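Local atomic coordinates of ubiquitin-conjugating enzyme (Plasmodium vivax, PDB entry 2FO3), a protein that probably accepts activated ubiquitin as a thioester on a catalytic cysteine and passes it on to target proteins, as E2 ubiquitin-conjugating enzymes do. Residues A[40-45]-A[111-116]; A[53-58]-A[77-82]. One frame throughout, in Å; residues are numbered along the deposited sequence.

In the fold
Two aromatic anchors on neighbouring strands organise this corner of the ubiquitin-conjugating (UBC) domain. Contact 1 sets the end of strand 37-43 against helix 105-116; contact 2, nested inside the loop that contact 1 closes, sets strand 54-60 against the chain leaving strand 71-74. Their centres lie about 8 Å apart, and the sheet joins them directly, Tyr-42 N standing 2.8 Å from Tyr-55 O. On the helix side, Ile-112 CD1 packs 3.8 Å from Leu-57 CD2, and Met-115 O takes a weak hydrogen bond from His-81 NE2. His-81 to His-83 probably occupy the place of the E2 HPN motif, though with a different sequence, ahead of the expected active-site cysteine.

Contact 1: residues A[40-45]-A[111-116]; sequences VKYVGL and SIISML
A chi1 of 166° swings CG of Tyr-42 opposite its backbone N and carries the ring off the strand toward helix 105-116, where Ile-113 meets it with both branches. In Ile-113 a chi1 of -65° puts CG1 beside the backbone N, over the ring face, and CG2 anti to that N, directed to the phenol end. CG1 of Ile-113 stands 4.1 Å from the Tyr-42 ring centroid and 15° off the normal, a CH-pi contact displaced toward the rim. CD1 of Ile-113 continues along the same side to 3.8 Å from Tyr-42 CD1, while its CG2 sits 3.7 Å from Tyr-42 OH. One branched residue therefore spans the ring from CD1 to the hydroxyl.

Two leucines complete the contact. CD1 of Leu-116, a helical turn further on, approaches Tyr-42 CE2 at 4.1 Å, its side chain running antiparallel to the tyrosine's. Leu-45 crosses Ile-113 at about a right angle, bringing its CD1 to 3.9 Å from Ile-113 CG2, so that this methyl group is shared between phenol and leucine.

The hydroxyl is not left to apolar neighbours. Leu-45 N donates a nearly straight hydrogen bond to Tyr-42 OH at 3.1 Å, and the turn that brings this N-H to the hydroxyl also sets Gly-44 N 4.0 Å above the face opposite Ile-113. The ring is thus sandwiched between its own strand's exit turn and the helix, with the phenol oxygen accepting one backbone N-H inside a buried interface.

The example illustrates how the UBC fold seats a helix on its antiparallel sheet. Ile-113 also touches Cys-26 on strand 26-30, Ile-112 touches Leu-57 on strand 54-60, and Leu-116 meets Phe-74 on strand 71-74, so the helix spans one face from outermost strand to outermost strand.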
ATOM      1  N   VAL A  40      -3.137  -5.565   0.926  1.00 21.73           N
ATOM      2  CA  VAL A  40      -3.115  -5.500  -0.526  1.00 24.00           C
ATOM      3  C   VAL A  40      -2.145  -6.543  -1.108  1.00 26.18           C
ATOM      4  O   VAL A  40      -0.963  -6.627  -0.711  1.00 26.67           O
ATOM      5  CB  VAL A  40      -2.773  -4.046  -1.001  1.00 23.94           C
ATOM      6  CG1 VAL A  40      -2.588  -3.980  -2.528  1.00 20.52           C
ATOM      7  CG2 VAL A  40      -3.843  -3.099  -0.560  1.00 26.64           C
ATOM      8  N   LYS A  41      -2.647  -7.348  -2.039  1.00 21.77           N
ATOM      9  CA  LYS A  41      -1.823  -8.316  -2.770  1.00 25.54           C
ATOM     10  C   LYS A  41      -1.376  -7.727  -4.111  1.00 25.35           C
ATOM     11  O   LYS A  41      -2.202  -7.312  -4.918  1.00 26.85           O
ATOM     12  CB  LYS A  41      -2.612  -9.631  -2.993  1.00 29.10           C
ATOM     13  CG  LYS A  41      -1.875 -10.676  -3.839  1.00 30.99           C
ATOM     14  CD  LYS A  41      -2.633 -12.000  -3.851  1.00 34.04           C
ATOM     15  CE  LYS A  41      -2.087 -12.932  -4.953  1.00 37.62           C
ATOM     16  NZ  LYS A  41      -2.543 -14.377  -4.819  1.00 38.50           N
ATOM     17  N   TYR A  42      -0.070  -7.684  -4.327  1.00 23.30           N
ATOM     18  CA  TYR A  42       0.482  -7.234  -5.579  1.00 27.20           C
ATOM     19  C   TYR A  42       1.195  -8.394  -6.247  1.00 28.79           C
ATOM     20  O   TYR A  42       2.014  -9.069  -5.627  1.00 28.45           O
ATOM     21  CB  TYR A  42       1.437  -6.048  -5.360  1.00 26.92           C
ATOM     22  CG  TYR A  42       2.297  -5.726  -6.544  1.00 27.08           C
ATOM     23  CD1 TYR A  42       1.722  -5.336  -7.773  1.00 25.87           C
ATOM     24  CD2 TYR A  42       3.696  -5.757  -6.433  1.00 26.64           C
ATOM     25  CE1 TYR A  42       2.542  -5.023  -8.890  1.00 28.09           C
ATOM     26  CE2 TYR A  42       4.507  -5.443  -7.508  1.00 26.82           C
ATOM     27  CZ  TYR A  42       3.934  -5.085  -8.737  1.00 27.98           C
ATOM     28  OH  TYR A  42       4.761  -4.792  -9.790  1.00 28.86           O
ATOM     29  N   VAL A  43       0.844  -8.645  -7.510  1.00 31.34           N
ATOM     30  CA  VAL A  43       1.549  -9.643  -8.329  1.00 31.02           C
ATOM     31  C   VAL A  43       2.462  -8.871  -9.245  1.00 32.59           C
ATOM     32  O   VAL A  43       2.003  -8.062 -10.037  1.00 33.96           O
ATOM     33  CB  VAL A  43       0.582 -10.515  -9.153  1.00 32.65           C
ATOM     34  CG1 VAL A  43       1.370 -11.603  -9.940  1.00 32.99           C
ATOM     35  CG2 VAL A  43      -0.474 -11.141  -8.238  1.00 34.21           C
ATOM     36  N   GLY A  44       3.761  -9.098  -9.096  1.00 33.89           N
ATOM     37  CA  GLY A  44       4.797  -8.381  -9.842  1.00 34.66           C
ATOM     38  C   GLY A  44       4.528  -8.286 -11.327  1.00 37.31           C
ATOM     39  O   GLY A  44       4.271  -9.303 -12.004  1.00 34.78           O
ATOM     40  N   LEU A  45       4.572  -7.069 -11.833  1.00 33.29           N
ATOM     41  CA  LEU A  45       4.342  -6.834 -13.255  1.00 36.55           C
ATOM     42  C   LEU A  45       5.357  -7.504 -14.177  1.00 38.20           C
ATOM     43  O   LEU A  45       6.567  -7.528 -13.902  1.00 38.45           O
ATOM     44  CB  LEU A  45       4.278  -5.332 -13.539  1.00 36.14           C
ATOM     45  CG  LEU A  45       2.969  -4.712 -13.072  1.00 36.12           C
ATOM     46  CD1 LEU A  45       3.115  -3.252 -12.688  1.00 33.27           C
ATOM     47  CD2 LEU A  45       1.891  -4.914 -14.127  1.00 35.50           C
ATOM     48  N   SER A 111       2.025   4.363  -6.336  1.00 22.37           N
ATOM     49  CA  SER A 111       3.362   4.983  -6.178  1.00 25.32           C
ATOM     50  C   SER A 111       4.410   3.992  -5.670  1.00 24.74           C
ATOM     51  O   SER A 111       5.585   4.070  -6.058  1.00 27.43           O
ATOM     52  CB  SER A 111       3.300   6.195  -5.259  1.00 21.78           C
ATOM     53  OG  SER A 111       2.478   7.208  -5.835  1.00 27.20           O
ATOM     54  N   ILE A 112       3.987   3.068  -4.816  1.00 23.36           N
ATOM     55  CA  ILE A 112       4.896   2.019  -4.299  1.00 24.23           C
ATOM     56  C   ILE A 112       5.239   1.097  -5.435  1.00 24.93           C
ATOM     57  O   ILE A 112       6.394   0.753  -5.634  1.00 25.92           O
ATOM     58  CB  ILE A 112       4.260   1.232  -3.089  1.00 24.80           C
ATOM     59  CG1 ILE A 112       4.142   2.162  -1.850  1.00 23.63           C
ATOM     60  CG2 ILE A 112       5.048  -0.102  -2.799  1.00 22.90           C
ATOM     61  CD1 ILE A 112       3.137   1.689  -0.768  1.00 26.34           C
ATOM     62  N   ILE A 113       4.236   0.738  -6.235  1.00 25.32           N
ATOM     63  CA  ILE A 113       4.466  -0.175  -7.342  1.00 27.81           C
ATOM     64  C   ILE A 113       5.401   0.517  -8.331  1.00 29.98           C
ATOM     65  O   ILE A 113       6.323  -0.091  -8.852  1.00 29.43           O
ATOM     66  CB  ILE A 113       3.129  -0.599  -8.038  1.00 27.63           C
ATOM     67  CG1 ILE A 113       2.267  -1.405  -7.075  1.00 28.99           C
ATOM     68  CG2 ILE A 113       3.402  -1.422  -9.305  1.00 28.05           C
ATOM     69  CD1 ILE A 113       0.828  -1.605  -7.598  1.00 29.78           C
ATOM     70  N   SER A 114       5.162   1.804  -8.566  1.00 28.98           N
ATOM     71  CA  SER A 114       6.069   2.601  -9.395  1.00 31.50           C
ATOM     72  C   SER A 114       7.521   2.560  -8.883  1.00 32.37           C
ATOM     73  O   SER A 114       8.464   2.292  -9.674  1.00 31.37           O
ATOM     74  CB  SER A 114       5.583   4.043  -9.479  1.00 29.59           C
ATOM     75  OG  SER A 114       6.425   4.779 -10.339  1.00 35.17           O
ATOM     76  N   MET A 115       7.692   2.836  -7.584  1.00 30.55           N
ATOM     77  CA  MET A 115       9.022   2.795  -6.911  1.00 34.47           C
ATOM     78  C   MET A 115       9.708   1.453  -7.153  1.00 34.88           C
ATOM     79  O   MET A 115      10.858   1.408  -7.575  1.00 35.56           O
ATOM     80  CB  MET A 115       8.875   3.078  -5.419  1.00 32.64           C
ATOM     81  CG  MET A 115      10.196   3.073  -4.592  1.00 34.27           C
ATOM     82  SD  MET A 115       9.809   2.866  -2.843  1.00 38.96           S
ATOM     83  CE  MET A 115       9.356   1.133  -2.784  1.00 35.94           C
ATOM     84  N   LEU A 116       8.974   0.367  -6.937  1.00 36.76           N
ATOM     85  CA  LEU A 116       9.488  -0.984  -7.173  1.00 36.13           C
ATOM     86  C   LEU A 116       9.864  -1.206  -8.616  1.00 40.97           C
ATOM     87  O   LEU A 116      10.933  -1.780  -8.901  1.00 40.49           O
ATOM     88  CB  LEU A 116       8.465  -2.051  -6.766  1.00 34.66           C
ATOM     89  CG  LEU A 116       8.149  -2.216  -5.281  1.00 34.00           C
ATOM     90  CD1 LEU A 116       7.077  -3.253  -5.108  1.00 28.88           C
ATOM     91  CD2 LEU A 116       9.417  -2.594  -4.521  1.00 31.90           C
TER

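Contact 2: residues A[53-58]-A[77-82]; sequences EVYKLK and KPPKHT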
ATOM      1  N   GLU A  53       6.151 -12.486  -9.065  1.00 41.54           N
ATOM      2  CA  GLU A  53       6.360 -12.693  -7.631  1.00 40.66           C
ATOM      3  C   GLU A  53       5.216 -12.035  -6.841  1.00 36.98           C
ATOM      4  O   GLU A  53       4.764 -10.952  -7.190  1.00 38.82           O
ATOM      5  CB  GLU A  53       7.734 -12.145  -7.194  1.00 41.50           C
ATOM      6  CG  GLU A  53       8.922 -12.705  -8.011  1.00 42.38           C
ATOM      7  CD  GLU A  53      10.270 -12.182  -7.562  1.00 44.05           C
ATOM      8  OE1 GLU A  53      10.346 -11.081  -6.978  1.00 43.74           O
ATOM      9  OE2 GLU A  53      11.275 -12.878  -7.804  1.00 47.37           O
ATOM     10  N   VAL A  54       4.761 -12.685  -5.774  1.00 33.29           N
ATOM     11  CA  VAL A  54       3.654 -12.156  -4.991  1.00 34.72           C
ATOM     12  C   VAL A  54       4.187 -11.423  -3.787  1.00 35.86           C
ATOM     13  O   VAL A  54       5.032 -11.956  -3.064  1.00 34.59           O
ATOM     14  CB  VAL A  54       2.659 -13.271  -4.567  1.00 35.03           C
ATOM     15  CG1 VAL A  54       1.600 -12.754  -3.564  1.00 31.05           C
ATOM     16  CG2 VAL A  54       1.996 -13.885  -5.805  1.00 34.84           C
ATOM     17  N   TYR A  55       3.721 -10.179  -3.603  1.00 30.60           N
ATOM     18  CA  TYR A  55       4.031  -9.401  -2.408  1.00 32.54           C
ATOM     19  C   TYR A  55       2.755  -8.879  -1.772  1.00 30.25           C
ATOM     20  O   TYR A  55       1.774  -8.575  -2.460  1.00 33.28           O
ATOM     21  CB  TYR A  55       5.051  -8.264  -2.715  1.00 31.92           C
ATOM     22  CG  TYR A  55       6.349  -8.818  -3.233  1.00 34.78           C
ATOM     23  CD1 TYR A  55       7.280  -9.405  -2.358  1.00 35.44           C
ATOM     24  CD2 TYR A  55       6.637  -8.820  -4.605  1.00 34.68           C
ATOM     25  CE1 TYR A  55       8.473  -9.961  -2.843  1.00 35.89           C
ATOM     26  CE2 TYR A  55       7.826  -9.363  -5.093  1.00 34.73           C
ATOM     27  CZ  TYR A  55       8.728  -9.935  -4.205  1.00 35.03           C
ATOM     28  OH  TYR A  55       9.883 -10.462  -4.670  1.00 36.88           O
ATOM     29  N   LYS A  56       2.765  -8.789  -0.455  1.00 29.42           N
ATOM     30  CA  LYS A  56       1.609  -8.337   0.292  1.00 27.14           C
ATOM     31  C   LYS A  56       1.955  -7.119   1.119  1.00 29.88           C
ATOM     32  O   LYS A  56       2.930  -7.107   1.852  1.00 29.68           O
ATOM     33  CB  LYS A  56       1.000  -9.454   1.145  1.00 32.76           C
ATOM     34  CG  LYS A  56       0.162 -10.403   0.289  1.00 36.50           C
ATOM     35  CD  LYS A  56      -0.558 -11.435   1.083  1.00 39.64           C
ATOM     36  CE  LYS A  56      -1.452 -12.261   0.144  1.00 42.17           C
ATOM     37  NZ  LYS A  56      -2.057 -13.430   0.819  1.00 43.47           N
ATOM     38  N   LEU A  57       1.124  -6.104   0.989  1.00 24.43           N
ATOM     39  CA  LEU A  57       1.323  -4.820   1.652  1.00 27.38           C
ATOM     40  C   LEU A  57       0.263  -4.666   2.740  1.00 25.52           C
ATOM     41  O   LEU A  57      -0.974  -4.717   2.467  1.00 28.06           O
ATOM     42  CB  LEU A  57       1.156  -3.732   0.580  1.00 30.90           C
ATOM     43  CG  LEU A  57       1.810  -2.371   0.504  1.00 36.66           C
ATOM     44  CD1 LEU A  57       3.337  -2.418   0.653  1.00 33.02           C
ATOM     45  CD2 LEU A  57       1.424  -1.732  -0.853  1.00 34.15           C
ATOM     46  N   LYS A  58       0.711  -4.470   3.967  1.00 21.30           N
ATOM     47  CA  LYS A  58      -0.225  -4.225   5.065  1.00 22.39           C
ATOM     48  C   LYS A  58      -0.402  -2.719   5.260  1.00 24.58           C
ATOM     49  O   LYS A  58       0.582  -1.974   5.289  1.00 23.14           O
ATOM     50  CB  LYS A  58       0.222  -4.882   6.351  1.00 26.17           C
ATOM     51  CG  LYS A  58      -0.816  -4.703   7.451  1.00 28.11           C
ATOM     52  CD  LYS A  58      -0.685  -5.825   8.513  1.00 34.95           C
ATOM     53  CE  LYS A  58      -1.116  -5.309   9.870  1.00 34.60           C
ATOM     54  NZ  LYS A  58      -0.915  -6.373  10.952  1.00 38.75           N
ATOM     55  N   LYS A  77       7.938 -12.474   2.737  1.00 32.00           N
ATOM     56  CA  LYS A  77       9.222 -11.767   2.559  1.00 31.25           C
ATOM     57  C   LYS A  77       9.009 -10.510   1.727  1.00 32.08           C
ATOM     58  O   LYS A  77       8.308 -10.554   0.716  1.00 26.41           O
ATOM     59  CB  LYS A  77      10.230 -12.629   1.789  1.00 33.25           C
ATOM     60  CG  LYS A  77      10.742 -13.886   2.482  1.00 34.37           C
ATOM     61  CD  LYS A  77      11.567 -13.548   3.687  1.00 35.92           C
ATOM     62  CE  LYS A  77      12.615 -14.655   3.936  1.00 37.03           C
ATOM     63  NZ  LYS A  77      13.035 -14.666   5.390  1.00 38.18           N
ATOM     64  N   PRO A  78       9.649  -9.386   2.122  1.00 30.78           N
ATOM     65  CA  PRO A  78       9.431  -8.212   1.288  1.00 28.06           C
ATOM     66  C   PRO A  78      10.264  -8.230  -0.023  1.00 31.70           C
ATOM     67  O   PRO A  78      11.300  -8.949  -0.120  1.00 29.75           O
ATOM     68  CB  PRO A  78       9.816  -7.054   2.198  1.00 29.01           C
ATOM     69  CG  PRO A  78      10.816  -7.642   3.205  1.00 31.37           C
ATOM     70  CD  PRO A  78      10.540  -9.126   3.276  1.00 28.95           C
ATOM     71  N   PRO A  79       9.844  -7.419  -1.021  1.00 30.23           N
ATOM     72  CA  PRO A  79      10.627  -7.335  -2.235  1.00 30.72           C
ATOM     73  C   PRO A  79      11.984  -6.824  -1.833  1.00 30.94           C
ATOM     74  O   PRO A  79      12.086  -6.044  -0.882  1.00 31.88           O
ATOM     75  CB  PRO A  79       9.872  -6.292  -3.084  1.00 31.49           C
ATOM     76  CG  PRO A  79       8.966  -5.572  -2.131  1.00 30.16           C
ATOM     77  CD  PRO A  79       8.643  -6.546  -1.059  1.00 30.93           C
ATOM     78  N   LYS A  80      13.020  -7.288  -2.509  1.00 30.31           N
ATOM     79  CA  LYS A  80      14.364  -6.794  -2.252  1.00 30.19           C
ATOM     80  C   LYS A  80      14.530  -5.565  -3.073  1.00 30.21           C
ATOM     81  O   LYS A  80      14.495  -5.636  -4.315  1.00 28.06           O
ATOM     82  CB  LYS A  80      15.411  -7.866  -2.597  1.00 37.14           C
ATOM     83  CG  LYS A  80      15.564  -8.879  -1.483  1.00 38.83           C
ATOM     84  CD  LYS A  80      16.623  -9.892  -1.761  1.00 43.35           C
ATOM     85  CE  LYS A  80      16.831 -10.805  -0.537  1.00 45.59           C
ATOM     86  NZ  LYS A  80      17.239 -10.059   0.739  1.00 44.34           N
ATOM     87  N   HIS A  81      14.666  -4.430  -2.363  1.00 28.93           N
ATOM     88  CA  HIS A  81      14.701  -3.105  -2.953  1.00 30.69           C
ATOM     89  C   HIS A  81      15.410  -2.146  -2.011  1.00 30.56           C
ATOM     90  O   HIS A  81      15.276  -2.234  -0.783  1.00 27.97           O
ATOM     91  CB  HIS A  81      13.250  -2.618  -3.219  1.00 29.53           C
ATOM     92  CG  HIS A  81      13.167  -1.414  -4.099  1.00 29.32           C
ATOM     93  ND1 HIS A  81      13.305  -0.129  -3.617  1.00 31.69           N
ATOM     94  CD2 HIS A  81      12.983  -1.301  -5.431  1.00 28.99           C
ATOM     95  CE1 HIS A  81      13.194   0.726  -4.618  1.00 30.76           C
ATOM     96  NE2 HIS A  81      13.003   0.040  -5.729  1.00 32.82           N
ATOM     97  N   THR A  82      16.148  -1.203  -2.590  1.00 31.86           N
ATOM     98  CA  THR A  82      16.885  -0.194  -1.822  1.00 33.88           C
ATOM     99  C   THR A  82      16.028   0.545  -0.795  1.00 30.54           C
ATOM    100  O   THR A  82      16.491   0.838   0.302  1.00 31.35           O
ATOM    101  CB  THR A  82      17.576   0.828  -2.793  1.00 36.64           C
ATOM    102  OG1 THR A  82      18.685   0.184  -3.421  1.00 44.18           O
ATOM    103  CG2 THR A  82      18.097   2.079  -2.060  1.00 42.57           C
TER
HETATM  104  O   HOH W   1       6.284 -11.930  -0.488  1.00 36.76           O
HETATM  105  O   HOH W   2      12.690  -9.378  -4.238  1.00 39.00           O
HETATM  106  O   HOH W   3       5.361  -9.140   0.837  1.00 34.23           O
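Pro-79 sits over one face of the Tyr-55 ring, with CB 3.9 Å from the ring centroid and only 10° off its normal, a CH-pi contact. In this UBC fold the pair fastens strand 54-60 to the loop that follows strand 71-74 and runs on toward the probable active-site region. With CG beside the backbone N (chi1 -60°), the side chain of Tyr-55 brings its ring face beneath the proline. Packing is tight at the near corner, where Pro-79 CD comes to 3.4 Å from Tyr-55 CD1.

The edge of the ring meets a polar atom instead: Lys-77 O lies near its plane, 3.4 Å from Tyr-55 CD1. Pro-79 also touches Phe-74 of the sheet, Leu-116 of helix 105-116 and Tyr-50.

Water fills out the partly buried margin. Lys-56 N donates to water 3 at 2.9 Å, and the same water lies 3.3 Å from Lys-77 O, so that it links strand and loop backbones. At the phenol end, water 2 donates to Tyr-55 OH at 3.0 Å and accepts from Lys-80 N at 2.7 Å, bridging side chain and loop backbone.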